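Local coordinates for protein Uly1 (Catenovulum maritimum, PDB 7DRQ) that probably degrades the green-algal polysaccharide ulvan as a calcium-binding lyase of polysaccharide lyase family 24, at residues G226-N231 with W260-K265; K244-L249 with I315-V320; K254-N259 with L319-E324; I273-Q278 with F294-D299. One frame throughout, in Å; residues are numbered along the deposited sequence.

Interaction 1 of 4, residues G226-N231 with W260-K265; sequences GRVVFN and WSIYGK
The flat peptide group joining R227 to V228 has a methyl group over one face. That methyl is CG2 of I262, which stands 3.6 Å from R227 C and reaches over the neighbouring G226 carbonyl as well. Near the start of strand 225-234, G226 N-H meets the W260 carbonyl oxygen. The bond from G226 N to W260 O is 3.0 Å long and nearly straight at 169°, with the donor tilted from the carbonyl plane. The W260 indole takes little part here; its NE1 bonds to V320 O. The two segments belong to successive antiparallel sheets, consistent with adjacent blades of a beta-propeller. Segment 226-231 lies on strand 225-234, which has a neighbour on both sides in its sheet, and 261-265 lies on a strand that edges the next. Their axes cross at 51° with a closest approach of 4.9 Å, and the strands part beyond V228. The V228 and I262 side chains meet at about a right angle. V228 CG2 comes to 3.8 Å from I262 CG2 and also touches I262 CD1. V228 CG1 lies anti to the backbone N (chi1 167°), which leaves CG2 to face the isoleucine. S261 OG packs 3.5 Å from G226 CA and bonds to S222 O. The amide of N247 bonds to G226 O and V228 N, spanning R227.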
loop_
_atom_site.group_PDB
_atom_site.type_symbol
_atom_site.label_atom_id
_atom_site.label_comp_id
_atom_site.label_asym_id
_atom_site.label_seq_id
_atom_site.Cartn_x
_atom_site.Cartn_y
_atom_site.Cartn_z
ATOM N N GLY A 226 8.665 -8.220 -12.958
ATOM C CA GLY A 226 7.608 -8.085 -11.967
ATOM C C GLY A 226 6.266 -7.790 -12.605
ATOM O O GLY A 226 6.176 -7.133 -13.642
ATOM N N ARG A 227 5.206 -8.267 -11.951
ATOM C CA ARG A 227 3.849 -8.033 -12.423
ATOM C C ARG A 227 2.956 -7.693 -11.243
ATOM O O ARG A 227 3.295 -7.954 -10.085
ATOM C CB ARG A 227 3.269 -9.249 -13.170
ATOM C CG ARG A 227 3.185 -10.528 -12.348
ATOM C CD ARG A 227 2.345 -11.581 -13.084
ATOM N NE ARG A 227 2.408 -12.890 -12.429
ATOM C CZ ARG A 227 2.381 -14.049 -13.076
ATOM N NH1 ARG A 227 2.286 -14.069 -14.395
ATOM N NH2 ARG A 227 2.439 -15.186 -12.398
ATOM N N VAL A 228 1.818 -7.084 -11.553
ATOM C CA VAL A 228 0.719 -6.944 -10.605
ATOM C C VAL A 228 -0.260 -8.078 -10.856
ATOM O O VAL A 228 -0.651 -8.327 -12.009
ATOM C CB VAL A 228 0.033 -5.576 -10.741
ATOM C CG1 VAL A 228 -1.294 -5.568 -9.973
ATOM C CG2 VAL A 228 0.959 -4.475 -10.188
ATOM N N VAL A 229 -0.635 -8.785 -9.784
ATOM C CA VAL A 229 -1.663 -9.819 -9.838
ATOM C C VAL A 229 -2.797 -9.386 -8.924
ATOM O O VAL A 229 -2.571 -8.699 -7.923
ATOM C CB VAL A 229 -1.134 -11.211 -9.429
ATOM C CG1 VAL A 229 -0.067 -11.709 -10.430
ATOM C CG2 VAL A 229 -0.579 -11.197 -8.009
ATOM N N PHE A 230 -4.022 -9.762 -9.285
ATOM C CA PHE A 230 -5.172 -9.377 -8.476
ATOM C C PHE A 230 -6.221 -10.479 -8.509
ATOM O O PHE A 230 -6.304 -11.258 -9.462
ATOM C CB PHE A 230 -5.780 -8.034 -8.929
ATOM C CG PHE A 230 -6.364 -8.050 -10.327
ATOM C CD1 PHE A 230 -5.539 -8.028 -11.448
ATOM C CD2 PHE A 230 -7.738 -8.047 -10.512
ATOM C CE1 PHE A 230 -6.079 -8.025 -12.728
ATOM C CE2 PHE A 230 -8.296 -8.042 -11.783
ATOM C CZ PHE A 230 -7.462 -8.038 -12.898
ATOM N N ASN A 231 -7.028 -10.541 -7.448
ATOM C CA ASN A 231 -8.069 -11.550 -7.356
ATOM C C ASN A 231 -9.291 -10.929 -6.693
ATOM O O ASN A 231 -9.300 -9.744 -6.342
ATOM C CB ASN A 231 -7.579 -12.797 -6.603
ATOM C CG ASN A 231 -7.111 -12.483 -5.188
ATOM O OD1 ASN A 231 -7.262 -11.365 -4.700
ATOM N ND2 ASN A 231 -6.534 -13.482 -4.525
ATOM N N TRP A 260 10.459 -6.350 -17.686
ATOM C CA TRP A 260 10.332 -5.112 -16.920
ATOM C C TRP A 260 9.582 -5.413 -15.633
ATOM O O TRP A 260 9.072 -6.515 -15.436
ATOM C CB TRP A 260 9.631 -4.007 -17.726
ATOM C CG TRP A 260 8.277 -4.364 -18.315
ATOM C CD1 TRP A 260 8.029 -5.172 -19.396
ATOM C CD2 TRP A 260 6.992 -3.911 -17.857
ATOM N NE1 TRP A 260 6.674 -5.244 -19.637
ATOM C CE2 TRP A 260 6.016 -4.485 -18.703
ATOM C CE3 TRP A 260 6.573 -3.081 -16.815
ATOM C CZ2 TRP A 260 4.651 -4.241 -18.543
ATOM C CZ3 TRP A 260 5.210 -2.852 -16.652
ATOM C CH2 TRP A 260 4.270 -3.432 -17.505
ATOM N N SER A 261 9.552 -4.425 -14.735
ATOM C CA SER A 261 8.849 -4.522 -13.462
ATOM C C SER A 261 7.956 -3.298 -13.293
ATOM O O SER A 261 8.184 -2.248 -13.899
ATOM C CB SER A 261 9.830 -4.631 -12.287
ATOM O OG SER A 261 9.148 -5.052 -11.113
ATOM N N ILE A 262 6.939 -3.431 -12.453
ATOM C CA ILE A 262 5.825 -2.491 -12.434
ATOM C C ILE A 262 5.715 -1.878 -11.043
ATOM O O ILE A 262 5.733 -2.594 -10.035
ATOM C CB ILE A 262 4.516 -3.183 -12.870
ATOM C CG1 ILE A 262 3.319 -2.227 -12.789
ATOM C CG2 ILE A 262 4.277 -4.479 -12.062
ATOM C CD1 ILE A 262 2.111 -2.750 -13.563
ATOM N N TYR A 263 5.644 -0.546 -10.996
ATOM C CA TYR A 263 5.676 0.230 -9.756
ATOM C C TYR A 263 4.423 1.095 -9.744
ATOM O O TYR A 263 4.399 2.165 -10.358
ATOM C CB TYR A 263 6.955 1.075 -9.666
ATOM C CG TYR A 263 8.171 0.228 -9.396
ATOM C CD1 TYR A 263 8.761 -0.513 -10.414
ATOM C CD2 TYR A 263 8.714 0.142 -8.120
ATOM C CE1 TYR A 263 9.863 -1.309 -10.165
ATOM C CE2 TYR A 263 9.817 -0.651 -7.864
ATOM C CZ TYR A 263 10.381 -1.374 -8.890
ATOM O OH TYR A 263 11.469 -2.167 -8.645
ATOM N N GLY A 264 3.386 0.637 -9.056
ATOM C CA GLY A 264 2.146 1.382 -9.049
ATOM C C GLY A 264 1.125 0.709 -8.163
ATOM O O GLY A 264 1.452 -0.158 -7.349
ATOM N N LYS A 265 -0.124 1.115 -8.338
ATOM C CA LYS A 265 -1.179 0.629 -7.462
ATOM C C LYS A 265 -2.491 0.599 -8.224
ATOM O O LYS A 265 -2.792 1.522 -8.990
ATOM C CB LYS A 265 -1.313 1.511 -6.221
ATOM C CG LYS A 265 -2.180 0.889 -5.130
ATOM C CD LYS A 265 -1.951 1.563 -3.781
ATOM C CE LYS A 265 -0.480 1.644 -3.435
ATOM N NZ LYS A 265 -0.310 2.270 -2.091
#

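Interaction 2 of 4, residues K244-L249 with I315-V320; sequences KSFNVL and ITMPLV
F246 and L319 form the tight, buried side of this contact. The F246 carbonyl oxygen accepts L319 N-H at 2.9 Å from F246 O to L319 N, and V248 N bonds to L319 O at 2.9 Å. These bonds make a single beta bridge at N247 and L319. The F246 ring has CE1 3.8 Å from CE of the selenomethionine M317, and CZ 4.0 Å from L319 CD2. The bend of M317 at chi2 (60°) sets SE 5.0 Å from the F246 ring centroid in an oblique Met-aromatic contact, and the bend at chi3 turns CE to the ring. A serine in place of F246 would probably open a gap beside M317 and L319 and leave W307 without its edge-to-face partner. The other side is more open to solvent. There P318, exposed after a cis peptide bond, still places CB 3.7 Å from V248 CG1, and V248 also touches V320. The bridge thus satisfies F246 O, V248 N and both backbone polar atoms of L319, while apolar side chains cover its inner side.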
loop_
_atom_site.group_PDB
_atom_site.type_symbol
_atom_site.label_atom_id
_atom_site.label_comp_id
_atom_site.label_asym_id
_atom_site.label_seq_id
_atom_site.Cartn_x
_atom_site.Cartn_y
_atom_site.Cartn_z
ATOM N N LYS A 244 -4.984 -13.119 -11.026
ATOM C CA LYS A 244 -4.991 -12.807 -12.446
ATOM C C LYS A 244 -3.939 -11.741 -12.722
ATOM O O LYS A 244 -3.826 -10.767 -11.978
ATOM C CB LYS A 244 -6.383 -12.318 -12.875
ATOM C CG LYS A 244 -6.481 -11.891 -14.335
ATOM C CD LYS A 244 -7.918 -11.645 -14.756
ATOM C CE LYS A 244 -8.676 -12.956 -14.893
ATOM N NZ LYS A 244 -8.051 -13.841 -15.918
ATOM N N SER A 245 -3.165 -11.918 -13.793
ATOM C CA SER A 245 -2.079 -10.995 -14.100
ATOM C C SER A 245 -2.588 -9.761 -14.833
ATOM O O SER A 245 -3.217 -9.872 -15.894
ATOM C CB SER A 245 -1.034 -11.696 -14.973
ATOM O OG SER A 245 -0.509 -12.809 -14.297
ATOM N N PHE A 246 -2.293 -8.580 -14.290
ATOM C CA PHE A 246 -2.507 -7.368 -15.070
ATOM C C PHE A 246 -1.499 -7.271 -16.212
ATOM O O PHE A 246 -1.853 -6.879 -17.332
ATOM C CB PHE A 246 -2.405 -6.111 -14.201
ATOM C CG PHE A 246 -2.332 -4.862 -15.029
ATOM C CD1 PHE A 246 -3.477 -4.351 -15.611
ATOM C CD2 PHE A 246 -1.115 -4.267 -15.317
ATOM C CE1 PHE A 246 -3.420 -3.242 -16.429
ATOM C CE2 PHE A 246 -1.050 -3.151 -16.142
ATOM C CZ PHE A 246 -2.206 -2.641 -16.694
ATOM N N ASN A 247 -0.237 -7.590 -15.934
ATOM C CA ASN A 247 0.822 -7.631 -16.931
ATOM C C ASN A 247 1.579 -8.944 -16.781
ATOM O O ASN A 247 1.509 -9.619 -15.748
ATOM C CB ASN A 247 1.770 -6.408 -16.815
ATOM C CG ASN A 247 2.589 -6.401 -15.527
ATOM O OD1 ASN A 247 2.041 -6.381 -14.425
ATOM N ND2 ASN A 247 3.906 -6.413 -15.668
ATOM N N VAL A 248 2.295 -9.328 -17.840
ATOM C CA VAL A 248 2.962 -10.623 -17.851
ATOM C C VAL A 248 4.256 -10.570 -17.046
ATOM O O VAL A 248 4.829 -9.509 -16.780
ATOM C CB VAL A 248 3.242 -11.084 -19.291
ATOM C CG1 VAL A 248 1.967 -11.056 -20.130
ATOM C CG2 VAL A 248 4.332 -10.198 -19.918
ATOM N N LEU A 249 4.733 -11.750 -16.669
ATOM C CA LEU A 249 6.143 -11.922 -16.366
ATOM C C LEU A 249 6.851 -12.404 -17.623
ATOM O O LEU A 249 6.229 -12.942 -18.547
ATOM C CB LEU A 249 6.357 -12.911 -15.222
ATOM C CG LEU A 249 5.863 -12.485 -13.835
ATOM C CD1 LEU A 249 5.851 -13.659 -12.884
ATOM C CD2 LEU A 249 6.715 -11.342 -13.273
ATOM N N ILE A 315 -6.499 -2.335 -24.485
ATOM C CA ILE A 315 -5.091 -2.685 -24.368
ATOM C C ILE A 315 -4.965 -4.199 -24.313
ATOM O O ILE A 315 -5.904 -4.923 -23.970
ATOM C CB ILE A 315 -4.407 -2.025 -23.146
ATOM C CG1 ILE A 315 -5.066 -2.475 -21.834
ATOM C CG2 ILE A 315 -4.473 -0.500 -23.279
ATOM C CD1 ILE A 315 -4.215 -2.174 -20.594
ATOM N N THR A 316 -3.785 -4.677 -24.694
ATOM C CA THR A 316 -3.458 -6.089 -24.562
ATOM C C THR A 316 -3.550 -6.513 -23.102
ATOM O O THR A 316 -3.095 -5.798 -22.210
ATOM C CB THR A 316 -2.043 -6.341 -25.089
ATOM O OG1 THR A 316 -1.963 -5.913 -26.456
ATOM C CG2 THR A 316 -1.678 -7.819 -25.001
HETATM N N MSE A 317 -4.148 -7.678 -22.856
HETATM C CA MSE A 317 -4.371 -8.148 -21.486
HETATM C C MSE A 317 -4.219 -9.674 -21.431
HETATM O O MSE A 317 -4.967 -10.392 -22.108
HETATM C CB MSE A 317 -5.757 -7.708 -20.992
HETATM C CG MSE A 317 -6.097 -8.081 -19.552
HETATM SE SE MSE A 317 -4.832 -7.272 -18.282
HETATM C CE MSE A 317 -4.669 -5.536 -19.142
ATOM N N PRO A 318 -3.260 -10.178 -20.638
ATOM C CA PRO A 318 -2.330 -9.414 -19.784
ATOM C C PRO A 318 -1.367 -8.542 -20.593
ATOM O O PRO A 318 -0.939 -8.932 -21.685
ATOM C CB PRO A 318 -1.558 -10.501 -19.027
ATOM C CG PRO A 318 -2.349 -11.758 -19.204
ATOM C CD PRO A 318 -3.052 -11.629 -20.512
ATOM N N LEU A 319 -1.056 -7.359 -20.064
ATOM C CA LEU A 319 -0.235 -6.404 -20.795
ATOM C C LEU A 319 1.204 -6.889 -20.916
ATOM O O LEU A 319 1.779 -7.426 -19.966
ATOM C CB LEU A 319 -0.261 -5.045 -20.080
ATOM C CG LEU A 319 0.257 -3.820 -20.823
ATOM C CD1 LEU A 319 -0.490 -3.602 -22.135
ATOM C CD2 LEU A 319 0.170 -2.559 -19.907
ATOM N N VAL A 320 1.795 -6.667 -22.089
ATOM C CA VAL A 320 3.190 -7.000 -22.347
ATOM C C VAL A 320 4.034 -5.754 -22.571
ATOM O O VAL A 320 5.150 -5.666 -22.059
ATOM C CB VAL A 320 3.325 -7.965 -23.543
ATOM C CG1 VAL A 320 4.800 -8.301 -23.782
ATOM C CG2 VAL A 320 2.511 -9.229 -23.307
#

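Interaction 3 of 4, residues K254-N259 with L319-E324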
loop_
_atom_site.group_PDB
_atom_site.type_symbol
_atom_site.label_atom_id
_atom_site.label_comp_id
_atom_site.label_asym_id
_atom_site.label_seq_id
_atom_site.Cartn_x
_atom_site.Cartn_y
_atom_site.Cartn_z
ATOM N N LYS A 254 7.840 -12.298 -24.771
ATOM C CA LYS A 254 6.428 -12.330 -25.119
ATOM C C LYS A 254 6.003 -11.127 -25.947
ATOM O O LYS A 254 4.804 -10.943 -26.180
ATOM C CB LYS A 254 5.582 -12.441 -23.844
ATOM C CG LYS A 254 5.960 -13.654 -23.015
ATOM C CD LYS A 254 5.096 -13.830 -21.776
ATOM C CE LYS A 254 5.523 -15.074 -21.022
ATOM N NZ LYS A 254 5.026 -15.106 -19.629
ATOM N N GLY A 255 6.949 -10.307 -26.398
ATOM C CA GLY A 255 6.610 -9.195 -27.260
ATOM C C GLY A 255 7.300 -7.884 -26.930
ATOM O O GLY A 255 7.360 -6.993 -27.779
ATOM N N GLU A 256 7.815 -7.744 -25.712
ATOM C CA GLU A 256 8.532 -6.535 -25.319
ATOM C C GLU A 256 10.029 -6.701 -25.589
ATOM O O GLU A 256 10.530 -7.813 -25.755
ATOM C CB GLU A 256 8.278 -6.226 -23.837
ATOM C CG GLU A 256 8.848 -4.876 -23.308
ATOM C CD GLU A 256 8.405 -3.663 -24.114
ATOM O OE1 GLU A 256 8.907 -3.467 -25.244
ATOM O OE2 GLU A 256 7.560 -2.896 -23.615
ATOM N N ILE A 257 10.749 -5.573 -25.632
ATOM C CA ILE A 257 12.179 -5.653 -25.929
ATOM C C ILE A 257 12.954 -6.350 -24.816
ATOM O O ILE A 257 14.048 -6.871 -25.064
ATOM C CB ILE A 257 12.777 -4.261 -26.195
ATOM C CG1 ILE A 257 12.575 -3.348 -24.982
ATOM C CG2 ILE A 257 12.176 -3.646 -27.442
ATOM C CD1 ILE A 257 13.436 -2.101 -25.005
ATOM N N LYS A 258 12.394 -6.409 -23.610
ATOM C CA LYS A 258 13.103 -6.836 -22.413
ATOM C C LYS A 258 12.066 -7.054 -21.323
ATOM O O LYS A 258 10.965 -6.502 -21.382
ATOM C CB LYS A 258 14.133 -5.777 -21.979
ATOM C CG LYS A 258 15.012 -6.120 -20.785
ATOM C CD LYS A 258 15.735 -4.877 -20.326
ATOM C CE LYS A 258 16.743 -5.140 -19.201
ATOM N NZ LYS A 258 16.184 -5.876 -18.053
ATOM N N ASN A 259 12.425 -7.863 -20.330
ATOM C CA ASN A 259 11.618 -7.941 -19.120
ATOM C C ASN A 259 11.529 -6.568 -18.458
ATOM O O ASN A 259 12.403 -5.721 -18.622
ATOM C CB ASN A 259 12.229 -8.936 -18.133
ATOM C CG ASN A 259 12.134 -10.379 -18.606
ATOM O OD1 ASN A 259 11.426 -10.702 -19.568
ATOM N ND2 ASN A 259 12.863 -11.253 -17.929
ATOM N N LEU A 319 -1.056 -7.359 -20.064
ATOM C CA LEU A 319 -0.235 -6.404 -20.795
ATOM C C LEU A 319 1.204 -6.889 -20.916
ATOM O O LEU A 319 1.779 -7.426 -19.966
ATOM C CB LEU A 319 -0.261 -5.045 -20.080
ATOM C CG LEU A 319 0.257 -3.820 -20.823
ATOM C CD1 LEU A 319 -0.490 -3.602 -22.135
ATOM C CD2 LEU A 319 0.170 -2.559 -19.907
ATOM N N VAL A 320 1.795 -6.667 -22.089
ATOM C CA VAL A 320 3.190 -7.000 -22.347
ATOM C C VAL A 320 4.034 -5.754 -22.571
ATOM O O VAL A 320 5.150 -5.666 -22.059
ATOM C CB VAL A 320 3.325 -7.965 -23.543
ATOM C CG1 VAL A 320 4.800 -8.301 -23.782
ATOM C CG2 VAL A 320 2.511 -9.229 -23.307
ATOM N N LYS A 321 3.520 -4.792 -23.343
ATOM C CA LYS A 321 4.198 -3.537 -23.661
ATOM C C LYS A 321 3.518 -2.414 -22.884
ATOM O O LYS A 321 2.402 -2.006 -23.230
ATOM C CB LYS A 321 4.123 -3.232 -25.159
ATOM C CG LYS A 321 4.807 -4.209 -26.103
ATOM C CD LYS A 321 4.578 -3.739 -27.564
ATOM C CE LYS A 321 3.246 -4.273 -28.162
ATOM N NZ LYS A 321 2.080 -3.297 -28.279
ATOM N N ALA A 322 4.199 -1.889 -21.864
ATOM C CA ALA A 322 3.584 -0.863 -21.021
ATOM C C ALA A 322 3.121 0.353 -21.825
ATOM O O ALA A 322 2.127 0.992 -21.456
ATOM C CB ALA A 322 4.558 -0.431 -19.921
ATOM N N ASP A 323 3.810 0.685 -22.924
ATOM C CA ASP A 323 3.487 1.901 -23.662
ATOM C C ASP A 323 2.049 1.936 -24.173
ATOM O O ASP A 323 1.541 3.028 -24.443
ATOM C CB ASP A 323 4.457 2.090 -24.834
ATOM C CG ASP A 323 5.813 2.626 -24.393
ATOM O OD1 ASP A 323 6.001 2.845 -23.175
ATOM O OD2 ASP A 323 6.699 2.819 -25.261
ATOM N N GLU A 324 1.375 0.784 -24.308
ATOM C CA GLU A 324 -0.052 0.812 -24.622
ATOM C C GLU A 324 -0.824 1.676 -23.644
ATOM O O GLU A 324 -1.846 2.264 -24.004
ATOM C CB GLU A 324 -0.645 -0.596 -24.611
ATOM C CG GLU A 324 -0.023 -1.527 -25.636
ATOM C CD GLU A 324 -0.891 -2.741 -25.896
ATOM O OE1 GLU A 324 -2.138 -2.641 -25.727
ATOM O OE2 GLU A 324 -0.325 -3.791 -26.262
HETATM O O HOH W 1 6.973 -2.354 -21.164
HETATM O O HOH W 2 6.355 -0.418 -24.122
#
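Two surface loops meet here, one leading into strand 261-269 and the other into the short 3-10 segment 322-324. E256 points at V320 and K321 of the other loop. Its OE2 accepts hydrogen bonds from two waters. One water lies 2.6 Å from E256 OE2 and accepts from A322 N. The other is 2.8 Å from E256 OE2 and accepts from D323 N. The bend at chi2 (54°) folds the carboxylate back, and chi3 (-74°) turns OE1 to its own loop. There E256 OE1 receives I257 N-H on its anti lone pair, at 2.8 Å from I257 N. The direct contacts are apolar or mixed. V320 CG1 packs 3.6 Å from K254 O and equally near E256 N, and E256 OE2 lies 3.4 Å from K321 CA. K321 itself turns away to a salt bridge with E324. R279 NH1 adds a long, weak ion pair with E256 OE2. Water therefore carries the polar link between these loops, and the carboxylate's charge is probably eased by the backbone N-H groups that reach it directly or through water.

Interaction 4 of 4, residues I273-Q278 with F294-D299; sequences IRIGFQ and FYAYSD
I275 O is gripped by A296 and Y295 of the partner strand. A296 N-H bonds in the carbonyl plane, with A296 N 3.0 Å from I275 O, and Y295 CA-H adds a contact at 3.3 Å from Y295 CA to the same oxygen. A296 O takes I275 N-H in return. F277 and F294 form the next hydrogen-bonded pair, and S298 N bonds to I273 O. These strands are the two arms of a beta hairpin, 272-280 and 290-298, inside one antiparallel sheet of the propeller-type fold. At the open end of the hairpin, a water joins I273 N and S298 O. On the face bearing I275 and A296, F294 CB sits over the F277 ring in a CH-pi contact, 3.5 Å from the ring centroid. The two rings are nearly parallel, at 16°, but slid apart with little overlap. On the other face R274 runs extended from CG to NE, with CG 3.6 Å from Y297 CB. Its NH1 donates to Y295 OH at 2.9 Å, and the guanidinium lies nearly coplanar with the tyrosine ring (7°). NE and NH2 of R274 hold the carbonyls of A269 and D270. A methionine in its place would probably leave Y295 OH and both carbonyls without these donors. Toward the turn of the hairpin, Q278 CA meets the F294 ring at its edge, 4.0 Å from F294 CD2.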
loop_
_atom_site.group_PDB
_atom_site.type_symbol
_atom_site.label_atom_id
_atom_site.label_comp_id
_atom_site.label_asym_id
_atom_site.label_seq_id
_atom_site.Cartn_x
_atom_site.Cartn_y
_atom_site.Cartn_z
ATOM N N ILE A 273 -12.432 -0.490 -11.504
ATOM C CA ILE A 273 -11.104 -0.964 -11.146
ATOM C C ILE A 273 -10.109 -0.396 -12.150
ATOM O O ILE A 273 -10.302 -0.531 -13.360
ATOM C CB ILE A 273 -11.077 -2.498 -11.137
ATOM C CG1 ILE A 273 -11.919 -3.021 -9.976
ATOM C CG2 ILE A 273 -9.669 -3.009 -11.045
ATOM C CD1 ILE A 273 -12.259 -4.501 -10.097
ATOM N N ARG A 274 -9.067 0.282 -11.656
ATOM C CA ARG A 274 -8.071 0.903 -12.532
ATOM C C ARG A 274 -6.676 0.728 -11.942
ATOM O O ARG A 274 -6.505 0.271 -10.810
ATOM C CB ARG A 274 -8.357 2.401 -12.762
ATOM C CG ARG A 274 -9.822 2.811 -12.667
ATOM C CD ARG A 274 -10.045 4.299 -12.972
ATOM N NE ARG A 274 -11.469 4.626 -12.896
ATOM C CZ ARG A 274 -12.181 5.160 -13.891
ATOM N NH1 ARG A 274 -11.599 5.469 -15.049
ATOM N NH2 ARG A 274 -13.480 5.392 -13.720
ATOM N N ILE A 275 -5.661 1.088 -12.728
ATOM C CA ILE A 275 -4.276 1.023 -12.272
ATOM C C ILE A 275 -3.502 2.212 -12.830
ATOM O O ILE A 275 -3.740 2.658 -13.958
ATOM C CB ILE A 275 -3.619 -0.314 -12.689
ATOM C CG1 ILE A 275 -2.286 -0.526 -11.957
ATOM C CG2 ILE A 275 -3.466 -0.369 -14.209
ATOM C CD1 ILE A 275 -1.660 -1.915 -12.203
ATOM N N GLY A 276 -2.605 2.750 -12.019
ATOM C CA GLY A 276 -1.608 3.695 -12.496
ATOM C C GLY A 276 -0.251 3.194 -12.057
ATOM O O GLY A 276 -0.114 2.619 -10.978
ATOM N N PHE A 277 0.748 3.375 -12.918
ATOM C CA PHE A 277 2.044 2.812 -12.565
ATOM C C PHE A 277 3.151 3.478 -13.366
ATOM O O PHE A 277 2.907 4.179 -14.351
ATOM C CB PHE A 277 2.070 1.280 -12.776
ATOM C CG PHE A 277 1.886 0.843 -14.202
ATOM C CD1 PHE A 277 0.613 0.610 -14.709
ATOM C CD2 PHE A 277 2.989 0.615 -15.028
ATOM C CE1 PHE A 277 0.433 0.189 -16.021
ATOM C CE2 PHE A 277 2.818 0.184 -16.353
ATOM C CZ PHE A 277 1.539 -0.034 -16.842
ATOM N N GLN A 278 4.378 3.264 -12.897
ATOM C CA GLN A 278 5.588 3.538 -13.655
ATOM C C GLN A 278 6.340 2.228 -13.863
ATOM O O GLN A 278 6.070 1.222 -13.210
ATOM C CB GLN A 278 6.462 4.590 -12.938
ATOM C CG GLN A 278 5.645 5.846 -12.620
ATOM C CD GLN A 278 6.480 7.019 -12.130
ATOM O OE1 GLN A 278 6.839 7.098 -10.950
ATOM N NE2 GLN A 278 6.786 7.943 -13.034
ATOM N N PHE A 294 2.015 5.533 -16.560
ATOM C CA PHE A 294 1.068 4.678 -17.267
ATOM C C PHE A 294 -0.239 4.582 -16.491
ATOM O O PHE A 294 -0.268 4.714 -15.266
ATOM C CB PHE A 294 1.668 3.283 -17.483
ATOM C CG PHE A 294 3.024 3.302 -18.136
ATOM C CD1 PHE A 294 3.148 3.277 -19.515
ATOM C CD2 PHE A 294 4.184 3.381 -17.362
ATOM C CE1 PHE A 294 4.411 3.314 -20.122
ATOM C CE2 PHE A 294 5.431 3.422 -17.955
ATOM C CZ PHE A 294 5.546 3.378 -19.341
ATOM N N TYR A 295 -1.325 4.300 -17.221
ATOM C CA TYR A 295 -2.649 4.241 -16.613
ATOM C C TYR A 295 -3.561 3.410 -17.497
ATOM O O TYR A 295 -3.505 3.514 -18.728
ATOM C CB TYR A 295 -3.228 5.651 -16.427
ATOM C CG TYR A 295 -4.732 5.741 -16.216
ATOM C CD1 TYR A 295 -5.294 5.486 -14.969
ATOM C CD2 TYR A 295 -5.571 6.161 -17.241
ATOM C CE1 TYR A 295 -6.661 5.612 -14.757
ATOM C CE2 TYR A 295 -6.941 6.267 -17.055
ATOM C CZ TYR A 295 -7.479 5.991 -15.810
ATOM O OH TYR A 295 -8.829 6.128 -15.613
ATOM N N ALA A 296 -4.400 2.593 -16.870
ATOM C CA ALA A 296 -5.421 1.858 -17.599
ATOM C C ALA A 296 -6.601 1.637 -16.668
ATOM O O ALA A 296 -6.456 1.678 -15.444
ATOM C CB ALA A 296 -4.892 0.518 -18.130
ATOM N N TYR A 297 -7.772 1.381 -17.252
ATOM C CA TYR A 297 -8.954 1.123 -16.442
ATOM C C TYR A 297 -9.767 0.018 -17.097
ATOM O O TYR A 297 -9.659 -0.229 -18.300
ATOM C CB TYR A 297 -9.809 2.389 -16.248
ATOM C CG TYR A 297 -10.430 2.905 -17.529
ATOM C CD1 TYR A 297 -11.676 2.453 -17.954
ATOM C CD2 TYR A 297 -9.770 3.840 -18.309
ATOM C CE1 TYR A 297 -12.243 2.916 -19.121
ATOM C CE2 TYR A 297 -10.331 4.306 -19.492
ATOM C CZ TYR A 297 -11.564 3.844 -19.886
ATOM O OH TYR A 297 -12.124 4.308 -21.055
ATOM N N SER A 298 -10.581 -0.650 -16.288
ATOM C CA SER A 298 -11.421 -1.742 -16.757
ATOM C C SER A 298 -12.883 -1.321 -16.721
ATOM O O SER A 298 -13.346 -0.746 -15.729
ATOM C CB SER A 298 -11.217 -2.992 -15.901
ATOM O OG SER A 298 -12.191 -3.976 -16.240
ATOM N N ASP A 299 -13.607 -1.601 -17.801
ATOM C CA ASP A 299 -15.045 -1.383 -17.840
ATOM C C ASP A 299 -15.817 -2.598 -17.340
ATOM O O ASP A 299 -17.046 -2.571 -17.313
ATOM C CB ASP A 299 -15.478 -0.998 -19.266
ATOM C CG ASP A 299 -15.208 0.476 -19.570
ATOM O OD1 ASP A 299 -15.201 1.267 -18.608
ATOM O OD2 ASP A 299 -14.998 0.854 -20.748
HETATM O O HOH W 3 -14.204 -1.975 -13.427
#

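How the interactions relate
All four contacts fall within the BNR-repeat region of the chain, on the same side of its centre. Interactions 1 and 2 have centres about 9 Å apart and share the sheet of strands 225-234 and 239-245. Interactions 1 and 4 share the next sheet, through strands 261-269 and 272-280, with centres about 11 Å apart. Interactions 2 and 3 end on the same loop, sharing L319 and V320. The hairpin of interaction 4 lies in sequence between the segments of interaction 2, and likewise those of interaction 3. F246 packs on I275 and F277, while A322 packs on F277. The loop before strand 326-328 thus covers the hairpin and ties its sheet to the preceding one.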